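Local atomic coordinates of PrgX (Enterococcus faecalis, PDB entry 2AWI), a protein that acts as the receptor for the peptide sex pheromone cCF10 and probably binds DNA as a repressor in the regulation of conjugation. Residues G150-I155 with K173-I178; V179-F182 with Y186-T189. The protein carries 1 engineered substitution. One frame throughout, in Å; residues are numbered along the deposited sequence.

Contact 1 of 2, residues G150-I155 with K173-I178; sequences GIDCEI and KPMYPI. Engineered in segment 150-155: Cys-153 (natural residue Tyr).
Selenomethionine Met-175 reaches from a short 3-10 turn to the flank of helix 150-159, where its terminal CE settles against CB of Asp-152 at 3.7 Å. The chain beyond CG is fully extended (chi2 -179°, chi3 -176°), which carries selenium and methyl across to a helix whose nearest CA, that of Cys-153, is 7.7 Å from its own. SE also lies near the carbonyl of Asp-152, 3.9 Å from its O, so the soft end of the side chain covers backbone as well as CB.

One residue further along the helix, the engineered Cys-153, a tyrosine in the natural protein, sends its sulfur between the two partners on the other segment. SG stands 4.1 Å from SE of Met-175. It also comes to 3.4 Å from OH of Tyr-176. Its approach to the phenol ring is oblique, 5.0 Å from SG to the centroid and 56° off the normal: a cysteine sulfur-aromatic contact. In the all-helical C-terminal region of the TPR family, this joins helix 150-159 to the connection between helices 165-172 and 184-203. Polar ends are fixed from outside the contact. The Tyr-176 hydroxyl bonds to the carbonyl of Ile-190, and the Asp-152 carboxylate is held by Arg-145, Tyr-142 and the backbone N of Phe-149, while its CB packs on the methyl.

The packed part is confined to these four buried side chains, and only 180 Å² is buried in all. Away from it the turn loosens toward solvent: Pro-174 and Pro-177, the latter after a cis peptide bond, are exposed, while the partly exposed Lys-173 turns to Glu-209 and Tyr-212 on helix 207-220.

Contact 2 of 2, residues V179-F182 with Y186-T189; sequences VDSF and YDLT
Tyr-186 lays its whole side chain along the backbone of residues 180-182, and its atoms meet Phe-182 and Asp-180 in turn. CB starts beside the carbonyl of Phe-182, 3.6 Å from its O. With CG anti to the backbone N (chi1 169°), the ring is directed back alongside Phe-182, whose CB sits over one of its faces in a CH-pi contact, 4.0 Å from the centroid. CD1 comes to 3.3 Å from Phe-182 N, and CE1 to 3.4 Å from Asp-180 O. CZ meets CD2 of Phe-182, where the edge of the Phe-182 ring points to the face of Tyr-186 in a T-shaped pair with planes at 71°. At the tip, OH has a weak link to a water that accepts a bond from Asp-180 N.

The setting is the turn leading into helix 184-203 of the TPR-like region, where the chain folds back on the first turns of the helix. A second water bridges the turn to the helix, donating to Phe-182 O and accepting from Tyr-186 N.

Next to the rings, Ser-181 OG donates to Asp-187 OD2 over 2.9 Å, and OD2 accepts with its syn lone pair. The other carboxylate oxygen, OD1, takes the backbone N of Ser-227, so Asp-187 ties a third piece of chain to this turn. Outside, Phe-182 packs on Arg-64 and Tyr-186 on Glu-60, both of the second subunit.

Overall arrangement
The two contacts follow one another along the chain, contact 1 closing at Ile-178 just before contact 2 opens at Val-179, and their centres lie about 10 Å apart. Together they show how one connection, between helices 165-172 and 184-203, can serve two helices: its first half meets helix 150-159 and, through Tyr-176, also helix 184-203, while its second folds onto the start of that helix. Thr-189, on the helical segment of contact 2, packs against contact 1, its CG2 lying 3.2 Å from Gly-150 O. Both belong to the C-terminal TPR region and both touch the second subunit, whose Glu-60 accepts a hydrogen bond from Gly-150 N and packs on Tyr-186, so this corner forms part of an interface between subunits.

Contact 1 of 2, residues G150-I155 with K173-I178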
# COMPACT_ATOMS: atom_id res chain seq x y z
N GLY A 150 2.13 -6.71 42.18
CA GLY A 150 2.60 -7.24 40.91
C GLY A 150 2.36 -8.73 40.77
O GLY A 150 1.79 -9.19 39.78
N ILE A 151 2.78 -9.49 41.77
CA ILE A 151 2.63 -10.94 41.72
C ILE A 151 1.16 -11.38 41.57
O ILE A 151 0.87 -12.46 41.05
CB ILE A 151 3.26 -11.60 42.96
CG1 ILE A 151 3.18 -13.12 42.86
CG2 ILE A 151 2.55 -11.11 44.21
CD1 ILE A 151 3.88 -13.69 41.64
N ASP A 152 0.23 -10.53 42.02
CA ASP A 152 -1.19 -10.85 41.88
C ASP A 152 -1.57 -10.77 40.40
O ASP A 152 -2.31 -11.61 39.89
CB ASP A 152 -2.06 -9.87 42.69
CG ASP A 152 -1.94 -10.09 44.18
OD1 ASP A 152 -2.17 -11.24 44.62
OD2 ASP A 152 -1.62 -9.12 44.90
N CYS A 153 -1.05 -9.77 39.71
CA CYS A 153 -1.33 -9.63 38.28
C CYS A 153 -0.59 -10.71 37.49
O CYS A 153 -1.00 -11.07 36.40
CB CYS A 153 -0.95 -8.23 37.80
SG CYS A 153 -2.16 -6.98 38.33
N GLU A 154 0.49 -11.25 38.06
CA GLU A 154 1.23 -12.31 37.38
C GLU A 154 0.36 -13.56 37.51
O GLU A 154 0.16 -14.29 36.54
CB GLU A 154 2.59 -12.53 38.05
CG GLU A 154 3.50 -13.49 37.28
CD GLU A 154 4.83 -13.73 38.00
OE1 GLU A 154 5.52 -12.74 38.34
OE2 GLU A 154 5.18 -14.91 38.21
N ILE A 155 -0.14 -13.80 38.72
CA ILE A 155 -1.01 -14.95 38.99
C ILE A 155 -2.22 -14.92 38.06
O ILE A 155 -2.56 -15.92 37.43
CB ILE A 155 -1.48 -14.94 40.46
CG1 ILE A 155 -0.35 -15.46 41.36
CG2 ILE A 155 -2.75 -15.76 40.62
CD1 ILE A 155 -0.64 -15.38 42.85
N LYS A 173 -10.99 -8.10 37.60
CA LYS A 173 -11.69 -6.83 37.76
C LYS A 173 -11.33 -6.03 39.02
O LYS A 173 -11.08 -4.83 38.95
CB LYS A 173 -13.20 -7.07 37.73
CG LYS A 173 -13.69 -7.90 36.56
CD LYS A 173 -13.93 -7.07 35.31
CE LYS A 173 -14.59 -7.91 34.23
NZ LYS A 173 -15.12 -7.08 33.11
N PRO A 174 -11.31 -6.69 40.20
CA PRO A 174 -10.97 -5.99 41.44
C PRO A 174 -9.55 -5.45 41.53
O PRO A 174 -9.22 -4.66 42.42
CB PRO A 174 -11.27 -7.03 42.52
CG PRO A 174 -11.03 -8.32 41.82
CD PRO A 174 -11.67 -8.09 40.48
N MSE A 175 -8.70 -5.86 40.59
CA MSE A 175 -7.32 -5.40 40.59
C MSE A 175 -7.17 -4.13 39.79
O MSE A 175 -6.16 -3.44 39.90
CB MSE A 175 -6.41 -6.49 40.02
CG MSE A 175 -6.36 -7.72 40.90
SE MSE A 175 -5.19 -9.06 40.20
CE MSE A 175 -5.53 -10.46 41.50
N TYR A 176 -8.18 -3.80 38.99
CA TYR A 176 -8.14 -2.59 38.18
C TYR A 176 -9.28 -1.64 38.51
O TYR A 176 -10.29 -2.04 39.10
CB TYR A 176 -8.18 -2.97 36.69
CG TYR A 176 -6.94 -3.71 36.23
CD1 TYR A 176 -6.77 -5.06 36.52
CD2 TYR A 176 -5.89 -3.03 35.61
CE1 TYR A 176 -5.59 -5.72 36.22
CE2 TYR A 176 -4.70 -3.69 35.29
CZ TYR A 176 -4.55 -5.03 35.61
OH TYR A 176 -3.35 -5.66 35.38
N PRO A 177 -9.14 -0.36 38.14
CA PRO A 177 -8.00 0.23 37.42
C PRO A 177 -6.76 0.44 38.29
O PRO A 177 -6.84 0.45 39.51
CB PRO A 177 -8.57 1.55 36.91
CG PRO A 177 -9.49 1.94 38.01
CD PRO A 177 -10.21 0.64 38.32
N ILE A 178 -5.62 0.62 37.63
CA ILE A 178 -4.36 0.86 38.32
C ILE A 178 -4.32 2.36 38.63
O ILE A 178 -4.74 3.19 37.81
CB ILE A 178 -3.14 0.50 37.43
CG1 ILE A 178 -3.21 -0.98 37.00
CG2 ILE A 178 -1.84 0.78 38.19
CD1 ILE A 178 -3.20 -1.99 38.14

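Contact 2 of 2, residues V179-F182 with Y186-T189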
# COMPACT_ATOMS: atom_id res chain seq x y z
N VAL A 179 -3.82 2.72 39.81
CA VAL A 179 -3.74 4.12 40.19
C VAL A 179 -2.30 4.65 40.29
O VAL A 179 -2.03 5.79 39.92
CB VAL A 179 -4.46 4.37 41.55
CG1 VAL A 179 -5.87 3.82 41.49
CG2 VAL A 179 -3.68 3.71 42.69
N ASP A 180 -1.39 3.82 40.78
CA ASP A 180 0.01 4.22 40.93
C ASP A 180 0.97 3.27 40.24
O ASP A 180 0.72 2.08 40.14
CB ASP A 180 0.37 4.29 42.41
CG ASP A 180 -0.41 5.35 43.15
OD1 ASP A 180 -0.60 5.21 44.38
OD2 ASP A 180 -0.83 6.34 42.51
N SER A 181 2.09 3.82 39.75
CA SER A 181 3.12 3.02 39.10
C SER A 181 4.16 2.72 40.16
O SER A 181 4.56 3.60 40.90
CB SER A 181 3.80 3.81 37.98
OG SER A 181 5.06 3.21 37.67
N PHE A 182 4.60 1.47 40.24
CA PHE A 182 5.60 1.09 41.23
C PHE A 182 6.86 0.47 40.63
O PHE A 182 7.38 -0.51 41.16
CB PHE A 182 4.98 0.14 42.26
CG PHE A 182 3.96 0.81 43.15
CD1 PHE A 182 4.31 1.90 43.93
CD2 PHE A 182 2.65 0.35 43.20
CE1 PHE A 182 3.37 2.53 44.75
CE2 PHE A 182 1.70 0.97 44.02
CZ PHE A 182 2.07 2.06 44.80
N TYR A 186 6.86 -3.82 37.79
CA TYR A 186 5.45 -3.78 38.16
C TYR A 186 4.61 -3.35 36.95
O TYR A 186 3.59 -3.98 36.63
CB TYR A 186 5.27 -2.83 39.35
CG TYR A 186 3.84 -2.47 39.69
CD1 TYR A 186 3.23 -1.34 39.14
CD2 TYR A 186 3.10 -3.26 40.56
CE1 TYR A 186 1.91 -1.01 39.45
CE2 TYR A 186 1.79 -2.94 40.88
CZ TYR A 186 1.20 -1.82 40.32
OH TYR A 186 -0.11 -1.53 40.63
N ASP A 187 5.05 -2.30 36.27
CA ASP A 187 4.36 -1.79 35.09
C ASP A 187 4.13 -2.88 34.03
O ASP A 187 3.03 -3.00 33.49
CB ASP A 187 5.16 -0.66 34.45
CG ASP A 187 5.19 0.60 35.30
OD1 ASP A 187 5.79 1.59 34.85
OD2 ASP A 187 4.61 0.61 36.41
N LEU A 188 5.16 -3.66 33.75
CA LEU A 188 5.07 -4.71 32.74
C LEU A 188 4.02 -5.75 33.11
O LEU A 188 3.18 -6.13 32.30
CB LEU A 188 6.43 -5.42 32.59
CG LEU A 188 6.81 -6.05 31.25
CD1 LEU A 188 7.69 -7.24 31.52
CD2 LEU A 188 5.60 -6.49 30.47
N THR A 189 4.07 -6.19 34.36
CA THR A 189 3.16 -7.19 34.87
C THR A 189 1.68 -6.79 34.83
O THR A 189 0.83 -7.59 34.46
CB THR A 189 3.54 -7.54 36.30
OG1 THR A 189 4.93 -7.89 36.34
CG2 THR A 189 2.71 -8.71 36.80
O HOH W 1 -1.89 1.22 41.42
O HOH W 2 8.45 -2.76 39.86